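Local structure of lectin (Pleurotus ostreatus, 6T0Q) at residues W200-D205 / G209-G214; T60-K65 / T139-V144; V73-D78 / G185-P190. The protein binds galactose-type sugars as a lectin and carries two calcium ions, which probably take part in sugar recognition. One frame throughout, in Å; residues are numbered along the deposited sequence.

From the N terminus, the loop 60-65 comes first, followed by strand segment 73-78; only after both does the chain supply the partner of the first, 139-144, and then that of the second, 185-190. Contacts 2 and 3 therefore cross along the sequence, and both reach the four-stranded antiparallel sheet that holds strands 67-76 and 140-144. Contact 2 ties the loop between strands 51-60 and 67-76 to the edge strand 140-144, whereas contact 3 lays the linker after strand 174-178 on strand 67-76, next to the first calcium site. Contact 1 follows in series, its centre about 45 Å from that of contact 2. It closes a short loop between strands 199-202 and 214-222, beside the second calcium site.

Contact 1 (W200-D205 / G209-G214); sequences WIWTSD and GAAPVG
Asp205 and Pro212 meet obliquely: carboxylate oxygen OD2 of Asp205 lies 3.5 Å from Pro212 CD, and the backbone O of Asp205 comes equally near the same carbon. A proline suits this place because its CD, bonded to the ring nitrogen, carries slightly polarised hydrogens that can face oxygen. The Asp205 side chain is set by chi1 of 55°, which puts CG between the backbone N and the carbonyl carbon, and Thr203 OG1 fixes its rotation by donating to Asp205 OD1 over 2.7 Å. The hydroxyl comes from the syn side, 32° out of the carboxylate plane, while OD2 pairs with Arg216 in a salt bridge. The segments are the end of strand 199-202, at the edge of its antiparallel sheet, and the loop after it, which leads into strand 214-222, close to the second calcium site. Trp202 points its indole from the strand end toward Ala211. Its chi1 of -156° sends CG anti to the backbone N, and the indole NE1 approaches Ala211 CB to 3.7 Å. That methyl meets the pyrrole side, at NE1 and CD1, obliquely to the ring; a short side chain suits so small a gap. Water 1, in the ring plane at its edge, accepts from Trp202 NE1 at 2.9 Å and donates to Pro212 O at 2.8 Å. That same carbonyl also receives Asn281 ND2, from a residue of that calcium site.

Contact 2 (T60-K65 / T139-V144); sequences TAPCGK and TSETFV
Pro62 overlaps the end of Glu141, its ring carbon CG resting 3.7 Å from Glu141 OE1 as the two side chains pass at a slant. Glu141 has its CG anti to the backbone N (chi1 176°) and runs on extended, a shape that carries the carboxylate from strand 140-144 across to the loop. Beside this, Lys65 reaches Thr139, just ahead of the strand, and the two side chains cross nearly at a right angle. A bend at chi3 (121°) brings Lys65 NZ to Thr139 OG1, to which it donates over 2.9 Å. The threonine hydroxyl is hydrogen-bonded on to Asp137 OD1, and a small hydroxyl suits a place between an ammonium and a carboxylate. Lysine gains a further partner in Phe135, through a cation-pi interaction, and Pro62 lies on the same aromatic side chain.

Within the loop joining strands 51-60 and 67-76, residues Pro62 to Lys65 make a type II beta turn, closed by a weak bond of Lys65 N to Pro62 O at 3.5 Å. Gly64 occupies its third position, where positive phi is easiest without a side chain. Nearby, Thr60 touches an N-acetylglucosamine, probably of a glycan on Asn58.

Lys65 NZ and Glu141 OE1 stay 5.4 Å apart. Water 2 joins them, accepting from Lys65 NZ at 2.8 Å. It donates to Glu141 OE1 at 2.7 Å. The ammonium is thus held by one direct bond to a hydroxyl and one water bridge to a carboxylate, its attraction to Glu141 probably softened by solvent.

Contact 3 (V73-D78 / G185-P190); sequences VVASDD and GPPVLP. With CA (calcium ion), chain F.
Just past the apolar patch in which Val73 and Ala75 meet Pro187, Leu189 and Pro190, the same chain makes a cis peptide bond between Asp77 and Asp78, a rare geometry where the second residue is not proline. It turns two successive carboxylates to one calcium ion: Asp77 OD1 and Asp78 OD2 each bind the calcium at 2.6 Å. The remaining oxygens, Asp77 OD2 and Asp78 OD1, lie farther from the metal, so each aspartate binds through a single oxygen; Asp77 OD2 is hydrogen-bonded to Trp184 NE1. The two side chains reach the ion by different torsions, with CG anti to the backbone N in Asp77 (chi1 -177°) but anti to the carbonyl carbon in Asp78 (chi1 -68°). Water 3 sits 2.7 Å from the calcium and donates to Asp78 OD1 at 2.6 Å, while Asn118, Ser123 and the backbone O of Pro124 supply further ligands. Adjacent cis-linked aspartates on calcium are also found in yeast PA14-type lectins, consistent with a role in sugar binding here.

The packing itself joins strand 67-76 to the linker that follows strand 174-178. Val73 CG1 lies 4.1 Å from Leu189 CD2, the side chains nearly at right angles, and 4.2 Å from Pro190 CD. Valine suits a strand, and its branch puts CG1 on the linker. Ala75, on the same side, meets Pro187 CG with its CB at 4.2 Å, a single methyl suiting a buried position that faces a ring; both also touch Trp35. Prolines suit the linker, since their rings offer carbon surface while the chain stays extended without strand bonds.

The neighbouring aspartates, probably ionised, are fixed by coordination to calcium, whereas apolar contacts at this distance are non-directional and modest, joining linker to strand by shape alone.

Contact 1 (W200-D205 / G209-G214)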
ATOM      1  N   TRP A 200     -11.466 -19.177 -14.830  1.00 19.58           N
ATOM      2  CA  TRP A 200     -11.895 -18.270 -15.879  1.00 22.68           C
ATOM      3  C   TRP A 200     -12.878 -17.270 -15.283  1.00 23.00           C
ATOM      4  O   TRP A 200     -13.848 -17.665 -14.626  1.00 18.92           O
ATOM      5  CB  TRP A 200     -12.558 -19.041 -17.015  1.00 20.50           C
ATOM      6  CG  TRP A 200     -11.680 -20.042 -17.718  1.00 20.25           C
ATOM      7  CD1 TRP A 200     -11.555 -21.374 -17.432  1.00 20.19           C
ATOM      8  CD2 TRP A 200     -10.837 -19.793 -18.849  1.00 16.90           C
ATOM      9  NE1 TRP A 200     -10.682 -21.968 -18.317  1.00 21.44           N
ATOM     10  CE2 TRP A 200     -10.231 -21.019 -19.198  1.00 19.09           C
ATOM     11  CE3 TRP A 200     -10.545 -18.654 -19.606  1.00 19.86           C
ATOM     12  CZ2 TRP A 200      -9.346 -21.140 -20.272  1.00 19.10           C
ATOM     13  CZ3 TRP A 200      -9.664 -18.776 -20.675  1.00 22.51           C
ATOM     14  CH2 TRP A 200      -9.078 -20.013 -20.996  1.00 19.50           C
ATOM     15  N   ILE A 201     -12.617 -15.977 -15.477  1.00 21.48           N
ATOM     16  CA  ILE A 201     -13.510 -14.934 -14.989  1.00 21.82           C
ATOM     17  C   ILE A 201     -13.946 -14.063 -16.161  1.00 23.90           C
ATOM     18  O   ILE A 201     -13.339 -14.066 -17.236  1.00 20.29           O
ATOM     19  CB  ILE A 201     -12.874 -14.061 -13.876  1.00 19.86           C
ATOM     20  CG1 ILE A 201     -11.641 -13.304 -14.398  1.00 20.94           C
ATOM     21  CG2 ILE A 201     -12.513 -14.920 -12.660  1.00 19.36           C
ATOM     22  CD1 ILE A 201     -11.032 -12.331 -13.363  1.00 18.29           C
ATOM     23  N   TRP A 202     -15.021 -13.312 -15.936  1.00 19.19           N
ATOM     24  CA  TRP A 202     -15.487 -12.312 -16.890  1.00 20.78           C
ATOM     25  C   TRP A 202     -16.348 -11.317 -16.123  1.00 25.33           C
ATOM     26  O   TRP A 202     -16.502 -11.419 -14.902  1.00 26.71           O
ATOM     27  CB  TRP A 202     -16.259 -12.960 -18.048  1.00 18.60           C
ATOM     28  CG  TRP A 202     -16.270 -12.136 -19.316  1.00 22.23           C
ATOM     29  CD1 TRP A 202     -17.340 -11.457 -19.854  1.00 24.28           C
ATOM     30  CD2 TRP A 202     -15.165 -11.911 -20.207  1.00 21.82           C
ATOM     31  NE1 TRP A 202     -16.964 -10.838 -21.023  1.00 22.43           N
ATOM     32  CE2 TRP A 202     -15.634 -11.094 -21.258  1.00 24.36           C
ATOM     33  CE3 TRP A 202     -13.824 -12.329 -20.219  1.00 22.88           C
ATOM     34  CZ2 TRP A 202     -14.810 -10.682 -22.308  1.00 23.91           C
ATOM     35  CZ3 TRP A 202     -13.008 -11.919 -21.259  1.00 23.53           C
ATOM     36  CH2 TRP A 202     -13.507 -11.107 -22.294  1.00 21.10           C
ATOM     37  N   THR A 203     -16.890 -10.334 -16.840  1.00 25.40           N
ATOM     38  CA  THR A 203     -17.930  -9.510 -16.241  1.00 26.01           C
ATOM     39  C   THR A 203     -19.228 -10.310 -16.159  1.00 28.89           C
ATOM     40  O   THR A 203     -19.378 -11.372 -16.775  1.00 24.63           O
ATOM     41  CB  THR A 203     -18.136  -8.219 -17.034  1.00 26.87           C
ATOM     42  OG1 THR A 203     -17.991  -8.488 -18.434  1.00 27.68           O
ATOM     43  CG2 THR A 203     -17.121  -7.166 -16.615  1.00 28.21           C
ATOM     44  N   SER A 204     -20.180  -9.788 -15.389  1.00 31.46           N
ATOM     45  CA  SER A 204     -21.377 -10.552 -15.065  1.00 34.72           C
ATOM     46  C   SER A 204     -22.399 -10.594 -16.202  1.00 34.70           C
ATOM     47  O   SER A 204     -23.448 -11.222 -16.031  1.00 34.14           O
ATOM     48  CB  SER A 204     -22.021  -9.998 -13.788  1.00 35.74           C
ATOM     49  OG  SER A 204     -22.332  -8.626 -13.936  1.00 38.93           O
ATOM     50  N   ASP A 205     -22.124  -9.968 -17.352  1.00 33.83           N
ATOM     51  CA  ASP A 205     -22.933 -10.188 -18.549  1.00 35.04           C
ATOM     52  C   ASP A 205     -22.607 -11.506 -19.241  1.00 32.87           C
ATOM     53  O   ASP A 205     -23.219 -11.827 -20.261  1.00 29.81           O
ATOM     54  CB  ASP A 205     -22.767  -9.026 -19.542  1.00 39.43           C
ATOM     55  CG  ASP A 205     -21.310  -8.772 -19.924  1.00 43.48           C
ATOM     56  OD1 ASP A 205     -20.402  -9.419 -19.350  1.00 38.50           O
ATOM     57  OD2 ASP A 205     -21.067  -7.920 -20.804  1.00 44.23           O
ATOM     58  N   GLY A 209     -23.315 -19.420 -20.905  1.00 37.55           N
ATOM     59  CA  GLY A 209     -22.232 -19.900 -21.745  1.00 35.01           C
ATOM     60  C   GLY A 209     -21.807 -18.970 -22.859  1.00 32.07           C
ATOM     61  O   GLY A 209     -21.112 -19.401 -23.782  1.00 33.44           O
ATOM     62  N   ALA A 210     -22.198 -17.701 -22.805  1.00 34.01           N
ATOM     63  CA  ALA A 210     -21.760 -16.743 -23.808  1.00 35.69           C
ATOM     64  C   ALA A 210     -21.807 -15.354 -23.202  1.00 33.35           C
ATOM     65  O   ALA A 210     -22.532 -15.101 -22.237  1.00 31.65           O
ATOM     66  CB  ALA A 210     -22.620 -16.812 -25.081  1.00 39.53           C
ATOM     67  N   ALA A 211     -21.012 -14.457 -23.765  1.00 30.99           N
ATOM     68  CA  ALA A 211     -20.983 -13.066 -23.348  1.00 28.80           C
ATOM     69  C   ALA A 211     -21.154 -12.191 -24.576  1.00 27.59           C
ATOM     70  O   ALA A 211     -20.891 -12.633 -25.700  1.00 28.76           O
ATOM     71  CB  ALA A 211     -19.664 -12.718 -22.639  1.00 25.34           C
ATOM     72  N   PRO A 212     -21.584 -10.940 -24.398  1.00 30.57           N
ATOM     73  CA  PRO A 212     -21.657 -10.018 -25.539  1.00 35.05           C
ATOM     74  C   PRO A 212     -20.289  -9.800 -26.168  1.00 34.51           C
ATOM     75  O   PRO A 212     -19.245 -10.000 -25.542  1.00 29.79           O
ATOM     76  CB  PRO A 212     -22.190  -8.718 -24.915  1.00 36.33           C
ATOM     77  CG  PRO A 212     -22.858  -9.141 -23.654  1.00 39.44           C
ATOM     78  CD  PRO A 212     -22.077 -10.319 -23.156  1.00 35.78           C
ATOM     79  N   VAL A 213     -20.307  -9.385 -27.437  1.00 29.37           N
ATOM     80  CA  VAL A 213     -19.088  -8.949 -28.106  1.00 33.95           C
ATOM     81  C   VAL A 213     -18.595  -7.670 -27.446  1.00 33.49           C
ATOM     82  O   VAL A 213     -19.387  -6.775 -27.132  1.00 32.81           O
ATOM     83  CB  VAL A 213     -19.350  -8.727 -29.607  1.00 37.00           C
ATOM     84  CG1 VAL A 213     -18.105  -8.152 -30.298  1.00 33.72           C
ATOM     85  CG2 VAL A 213     -19.812 -10.023 -30.271  1.00 35.42           C
ATOM     86  N   GLY A 214     -17.285  -7.575 -27.221  1.00 26.61           N
ATOM     87  CA  GLY A 214     -16.730  -6.336 -26.699  1.00 24.10           C
ATOM     88  C   GLY A 214     -15.578  -6.551 -25.737  1.00 30.08           C
ATOM     89  O   GLY A 214     -15.203  -7.695 -25.446  1.00 27.12           O
TER
HETATM   90  O   HOH W   1     -18.266  -9.280 -23.049  1.00 34.64           O

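Contact 2 (T60-K65 / T139-V144)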
ATOM      1  N   THR A  60      28.232 -16.499  -6.209  1.00 32.75           N
ATOM      2  CA  THR A  60      28.469 -15.061  -6.214  1.00 38.12           C
ATOM      3  C   THR A  60      27.951 -14.430  -7.504  1.00 38.84           C
ATOM      4  O   THR A  60      27.895 -15.074  -8.555  1.00 47.06           O
ATOM      5  CB  THR A  60      29.959 -14.776  -6.038  1.00 41.16           C
ATOM      6  OG1 THR A  60      30.705 -15.544  -6.995  1.00 42.47           O
ATOM      7  CG2 THR A  60      30.398 -15.190  -4.646  1.00 38.80           C
ATOM      8  N   ALA A  61      27.525 -13.155  -7.404  1.00 39.57           N
ATOM      9  CA  ALA A  61      27.085 -12.443  -8.597  1.00 42.90           C
ATOM     10  C   ALA A  61      28.296 -12.012  -9.420  1.00 47.86           C
ATOM     11  O   ALA A  61      29.320 -11.625  -8.850  1.00 41.55           O
ATOM     12  CB  ALA A  61      26.259 -11.211  -8.233  1.00 36.56           C
ATOM     13  N   PRO A  62      28.213 -12.094 -10.748  1.00 53.18           N
ATOM     14  CA  PRO A  62      29.291 -11.551 -11.586  1.00 53.17           C
ATOM     15  C   PRO A  62      29.498 -10.071 -11.300  1.00 54.26           C
ATOM     16  O   PRO A  62      28.553  -9.335 -11.015  1.00 49.13           O
ATOM     17  CB  PRO A  62      28.787 -11.790 -13.015  1.00 49.07           C
ATOM     18  CG  PRO A  62      27.838 -12.960 -12.886  1.00 50.56           C
ATOM     19  CD  PRO A  62      27.190 -12.806 -11.538  1.00 51.84           C
ATOM     20  N   CYS A  63      30.757  -9.643 -11.348  1.00 65.97           N
ATOM     21  CA  CYS A  63      31.067  -8.256 -11.031  1.00 67.96           C
ATOM     22  C   CYS A  63      30.348  -7.321 -11.993  1.00 54.28           C
ATOM     23  O   CYS A  63      30.186  -7.624 -13.178  1.00 57.05           O
ATOM     24  CB  CYS A  63      32.578  -8.022 -11.079  1.00 84.00           C
ATOM     25  SG  CYS A  63      33.487  -8.827  -9.734  1.00 91.96           S
ATOM     26  N   GLY A  64      29.884  -6.191 -11.467  1.00 48.06           N
ATOM     27  CA  GLY A  64      29.223  -5.182 -12.263  1.00 47.89           C
ATOM     28  C   GLY A  64      27.707  -5.221 -12.245  1.00 50.18           C
ATOM     29  O   GLY A  64      27.080  -4.317 -12.808  1.00 48.76           O
ATOM     30  N   LYS A  65      27.096  -6.230 -11.627  1.00 57.68           N
ATOM     31  CA  LYS A  65      25.640  -6.308 -11.602  1.00 55.34           C
ATOM     32  C   LYS A  65      25.178  -6.993 -10.326  1.00 47.26           C
ATOM     33  O   LYS A  65      25.951  -7.659  -9.630  1.00 40.54           O
ATOM     34  CB  LYS A  65      25.090  -7.053 -12.821  1.00 51.59           C
ATOM     35  CG  LYS A  65      25.773  -8.375 -13.084  1.00 42.38           C
ATOM     36  CD  LYS A  65      25.058  -9.125 -14.177  1.00 44.27           C
ATOM     37  CE  LYS A  65      25.947  -9.419 -15.356  1.00 45.14           C
ATOM     38  NZ  LYS A  65      25.365 -10.534 -16.149  1.00 41.93           N
ATOM     39  N   THR A 139      19.976  -8.968 -17.797  1.00 28.16           N
ATOM     40  CA  THR A 139      20.597 -10.215 -18.224  1.00 29.75           C
ATOM     41  C   THR A 139      20.250 -11.338 -17.242  1.00 31.38           C
ATOM     42  O   THR A 139      19.651 -11.119 -16.189  1.00 23.73           O
ATOM     43  CB  THR A 139      22.111 -10.053 -18.345  1.00 30.01           C
ATOM     44  OG1 THR A 139      22.675  -9.791 -17.054  1.00 28.96           O
ATOM     45  CG2 THR A 139      22.464  -8.893 -19.300  1.00 33.79           C
ATOM     46  N   SER A 140      20.636 -12.561 -17.600  1.00 25.16           N
ATOM     47  CA  SER A 140      20.386 -13.719 -16.752  1.00 27.32           C
ATOM     48  C   SER A 140      21.489 -14.747 -16.972  1.00 30.93           C
ATOM     49  O   SER A 140      22.203 -14.706 -17.977  1.00 26.18           O
ATOM     50  CB  SER A 140      19.013 -14.324 -17.045  1.00 31.41           C
ATOM     51  OG  SER A 140      18.940 -14.706 -18.402  1.00 37.70           O
ATOM     52  N   GLU A 141      21.630 -15.665 -16.013  1.00 25.00           N
ATOM     53  CA  GLU A 141      22.634 -16.723 -16.114  1.00 24.71           C
ATOM     54  C   GLU A 141      22.178 -17.934 -15.310  1.00 21.87           C
ATOM     55  O   GLU A 141      21.628 -17.785 -14.213  1.00 22.04           O
ATOM     56  CB  GLU A 141      24.011 -16.260 -15.615  1.00 23.96           C
ATOM     57  CG  GLU A 141      25.073 -17.378 -15.604  1.00 29.18           C
ATOM     58  CD  GLU A 141      26.469 -16.872 -15.248  1.00 40.50           C
ATOM     59  OE1 GLU A 141      26.647 -15.640 -15.134  1.00 39.31           O
ATOM     60  OE2 GLU A 141      27.383 -17.711 -15.089  1.00 39.95           O
ATOM     61  N   THR A 142      22.407 -19.131 -15.859  1.00 20.10           N
ATOM     62  CA  THR A 142      21.977 -20.382 -15.229  1.00 18.60           C
ATOM     63  C   THR A 142      23.132 -20.980 -14.437  1.00 24.28           C
ATOM     64  O   THR A 142      24.265 -21.032 -14.927  1.00 24.69           O
ATOM     65  CB  THR A 142      21.488 -21.398 -16.265  1.00 25.50           C
ATOM     66  OG1 THR A 142      20.495 -20.786 -17.093  1.00 44.58           O
ATOM     67  CG2 THR A 142      20.847 -22.635 -15.571  1.00 22.81           C
ATOM     68  N   PHE A 143      22.842 -21.421 -13.217  1.00 22.22           N
ATOM     69  CA  PHE A 143      23.795 -22.133 -12.375  1.00 20.01           C
ATOM     70  C   PHE A 143      23.204 -23.501 -12.056  1.00 21.25           C
ATOM     71  O   PHE A 143      21.987 -23.636 -11.939  1.00 19.83           O
ATOM     72  CB  PHE A 143      24.092 -21.339 -11.095  1.00 19.20           C
ATOM     73  CG  PHE A 143      24.649 -19.956 -11.366  1.00 26.75           C
ATOM     74  CD1 PHE A 143      23.802 -18.881 -11.587  1.00 25.33           C
ATOM     75  CD2 PHE A 143      26.021 -19.746 -11.423  1.00 26.89           C
ATOM     76  CE1 PHE A 143      24.317 -17.612 -11.847  1.00 28.28           C
ATOM     77  CE2 PHE A 143      26.542 -18.483 -11.672  1.00 31.57           C
ATOM     78  CZ  PHE A 143      25.691 -17.418 -11.889  1.00 29.58           C
ATOM     79  N   VAL A 144      24.061 -24.522 -11.939  1.00 17.32           N
ATOM     80  CA  VAL A 144      23.592 -25.899 -11.823  1.00 20.84           C
ATOM     81  C   VAL A 144      24.232 -26.581 -10.621  1.00 23.88           C
ATOM     82  O   VAL A 144      25.270 -26.159 -10.112  1.00 22.48           O
ATOM     83  CB  VAL A 144      23.881 -26.724 -13.099  1.00 21.34           C
ATOM     84  CG1 VAL A 144      23.175 -26.110 -14.305  1.00 19.24           C
ATOM     85  CG2 VAL A 144      25.399 -26.817 -13.347  1.00 22.29           C
TER
HETATM   86  O   HOH W   2      26.162 -13.191 -16.268  1.00 39.77           O

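Contact 3 (V73-D78 / G185-P190)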
ATOM      1  N   VAL A  73      14.419 -24.961 -11.068  1.00 15.88           N
ATOM      2  CA  VAL A  73      13.817 -26.269 -11.325  1.00 17.08           C
ATOM      3  C   VAL A  73      14.681 -27.311 -10.635  1.00 20.42           C
ATOM      4  O   VAL A  73      15.903 -27.323 -10.825  1.00 18.37           O
ATOM      5  CB  VAL A  73      13.688 -26.581 -12.828  1.00 21.21           C
ATOM      6  CG1 VAL A  73      13.139 -28.011 -13.019  1.00 15.37           C
ATOM      7  CG2 VAL A  73      12.762 -25.558 -13.524  1.00 18.23           C
ATOM      8  N   VAL A  74      14.056 -28.183  -9.838  1.00 16.47           N
ATOM      9  CA  VAL A  74      14.800 -29.151  -9.033  1.00 17.76           C
ATOM     10  C   VAL A  74      14.131 -30.518  -9.147  1.00 21.90           C
ATOM     11  O   VAL A  74      12.902 -30.620  -9.229  1.00 18.91           O
ATOM     12  CB  VAL A  74      14.922 -28.688  -7.560  1.00 20.81           C
ATOM     13  CG1 VAL A  74      13.544 -28.413  -6.946  1.00 22.38           C
ATOM     14  CG2 VAL A  74      15.698 -29.716  -6.731  1.00 17.26           C
ATOM     15  N   ALA A  75      14.950 -31.570  -9.192  1.00 18.52           N
ATOM     16  CA  ALA A  75      14.471 -32.944  -9.239  1.00 18.74           C
ATOM     17  C   ALA A  75      15.313 -33.777  -8.288  1.00 22.59           C
ATOM     18  O   ALA A  75      16.454 -33.425  -7.977  1.00 19.85           O
ATOM     19  CB  ALA A  75      14.551 -33.524 -10.656  1.00 15.80           C
ATOM     20  N   SER A  76      14.762 -34.909  -7.849  1.00 18.27           N
ATOM     21  CA  SER A  76      15.471 -35.676  -6.833  1.00 18.16           C
ATOM     22  C   SER A  76      15.086 -37.140  -6.898  1.00 22.83           C
ATOM     23  O   SER A  76      13.962 -37.490  -7.249  1.00 19.08           O
ATOM     24  CB  SER A  76      15.179 -35.145  -5.420  1.00 20.12           C
ATOM     25  OG  SER A  76      13.774 -35.145  -5.158  1.00 20.38           O
ATOM     26  N   ASP A  77      16.015 -37.983  -6.481  1.00 20.34           N
ATOM     27  CA  ASP A  77      15.725 -39.378  -6.188  1.00 20.59           C
ATOM     28  C   ASP A  77      16.280 -39.624  -4.794  1.00 21.88           C
ATOM     29  O   ASP A  77      17.498 -39.715  -4.635  1.00 22.17           O
ATOM     30  CB  ASP A  77      16.373 -40.291  -7.233  1.00 21.31           C
ATOM     31  CG  ASP A  77      16.052 -41.766  -7.024  1.00 26.74           C
ATOM     32  OD1 ASP A  77      15.396 -42.111  -6.013  1.00 26.52           O
ATOM     33  OD2 ASP A  77      16.455 -42.578  -7.889  1.00 22.88           O
ATOM     34  N   ASP A  78      15.414 -39.708  -3.772  1.00 20.48           N
ATOM     35  CA  ASP A  78      13.950 -39.734  -3.863  1.00 21.12           C
ATOM     36  C   ASP A  78      13.265 -38.399  -3.580  1.00 21.96           C
ATOM     37  O   ASP A  78      12.214 -38.120  -4.134  1.00 22.30           O
ATOM     38  CB  ASP A  78      13.383 -40.749  -2.863  1.00 24.52           C
ATOM     39  CG  ASP A  78      13.714 -42.173  -3.225  1.00 28.59           C
ATOM     40  OD1 ASP A  78      12.966 -42.745  -4.042  1.00 27.23           O
ATOM     41  OD2 ASP A  78      14.720 -42.712  -2.705  1.00 28.03           O
ATOM     42  N   GLY A 185      17.460 -40.621 -16.750  1.00 23.88           N
ATOM     43  CA  GLY A 185      16.905 -40.036 -17.949  1.00 24.51           C
ATOM     44  C   GLY A 185      16.524 -38.584 -17.698  1.00 23.24           C
ATOM     45  O   GLY A 185      16.582 -38.100 -16.566  1.00 24.33           O
ATOM     46  N   PRO A 186      16.131 -37.865 -18.748  1.00 25.25           N
ATOM     47  CA  PRO A 186      15.973 -36.392 -18.639  1.00 24.41           C
ATOM     48  C   PRO A 186      14.644 -36.011 -18.008  1.00 27.22           C
ATOM     49  O   PRO A 186      13.581 -36.304 -18.569  1.00 24.16           O
ATOM     50  CB  PRO A 186      16.048 -35.928 -20.104  1.00 26.79           C
ATOM     51  CG  PRO A 186      15.571 -37.139 -20.911  1.00 32.05           C
ATOM     52  CD  PRO A 186      16.045 -38.351 -20.143  1.00 26.27           C
ATOM     53  N   PRO A 187      14.647 -35.348 -16.848  1.00 22.55           N
ATOM     54  CA  PRO A 187      13.369 -34.954 -16.240  1.00 19.99           C
ATOM     55  C   PRO A 187      12.621 -33.969 -17.126  1.00 23.53           C
ATOM     56  O   PRO A 187      13.218 -33.087 -17.749  1.00 24.75           O
ATOM     57  CB  PRO A 187      13.785 -34.308 -14.911  1.00 21.85           C
ATOM     58  CG  PRO A 187      15.162 -34.864 -14.624  1.00 20.04           C
ATOM     59  CD  PRO A 187      15.795 -35.001 -15.990  1.00 18.60           C
ATOM     60  N   VAL A 188      11.298 -34.132 -17.193  1.00 22.05           N
ATOM     61  CA  VAL A 188      10.479 -33.191 -17.949  1.00 21.35           C
ATOM     62  C   VAL A 188      10.276 -31.940 -17.105  1.00 17.79           C
ATOM     63  O   VAL A 188      10.168 -32.004 -15.873  1.00 21.82           O
ATOM     64  CB  VAL A 188       9.134 -33.818 -18.364  1.00 30.74           C
ATOM     65  CG1 VAL A 188       9.351 -35.183 -19.035  1.00 35.47           C
ATOM     66  CG2 VAL A 188       8.210 -33.945 -17.185  1.00 35.82           C
ATOM     67  N   LEU A 189      10.263 -30.793 -17.761  1.00 20.33           N
ATOM     68  CA  LEU A 189      10.059 -29.547 -17.047  1.00 24.43           C
ATOM     69  C   LEU A 189       8.588 -29.424 -16.657  1.00 24.25           C
ATOM     70  O   LEU A 189       7.711 -29.750 -17.457  1.00 23.42           O
ATOM     71  CB  LEU A 189      10.482 -28.370 -17.927  1.00 19.43           C
ATOM     72  CG  LEU A 189      11.965 -28.324 -18.321  1.00 25.30           C
ATOM     73  CD1 LEU A 189      12.237 -27.237 -19.367  1.00 21.24           C
ATOM     74  CD2 LEU A 189      12.843 -28.104 -17.085  1.00 21.65           C
ATOM     75  N   PRO A 190       8.286 -28.986 -15.439  1.00 24.49           N
ATOM     76  CA  PRO A 190       6.891 -28.722 -15.072  1.00 22.84           C
ATOM     77  C   PRO A 190       6.400 -27.467 -15.768  1.00 24.44           C
ATOM     78  O   PRO A 190       7.210 -26.702 -16.314  1.00 22.76           O
ATOM     79  CB  PRO A 190       6.967 -28.509 -13.553  1.00 22.09           C
ATOM     80  CG  PRO A 190       8.301 -27.857 -13.374  1.00 23.37           C
ATOM     81  CD  PRO A 190       9.220 -28.524 -14.396  1.00 22.29           C
TER
HETATM   82 CA    CA F 403      16.455 -43.781  -4.392  1.00 28.90          CA
HETATM   83  O   HOH W   3      14.055 -44.943  -4.968  1.00 28.47           O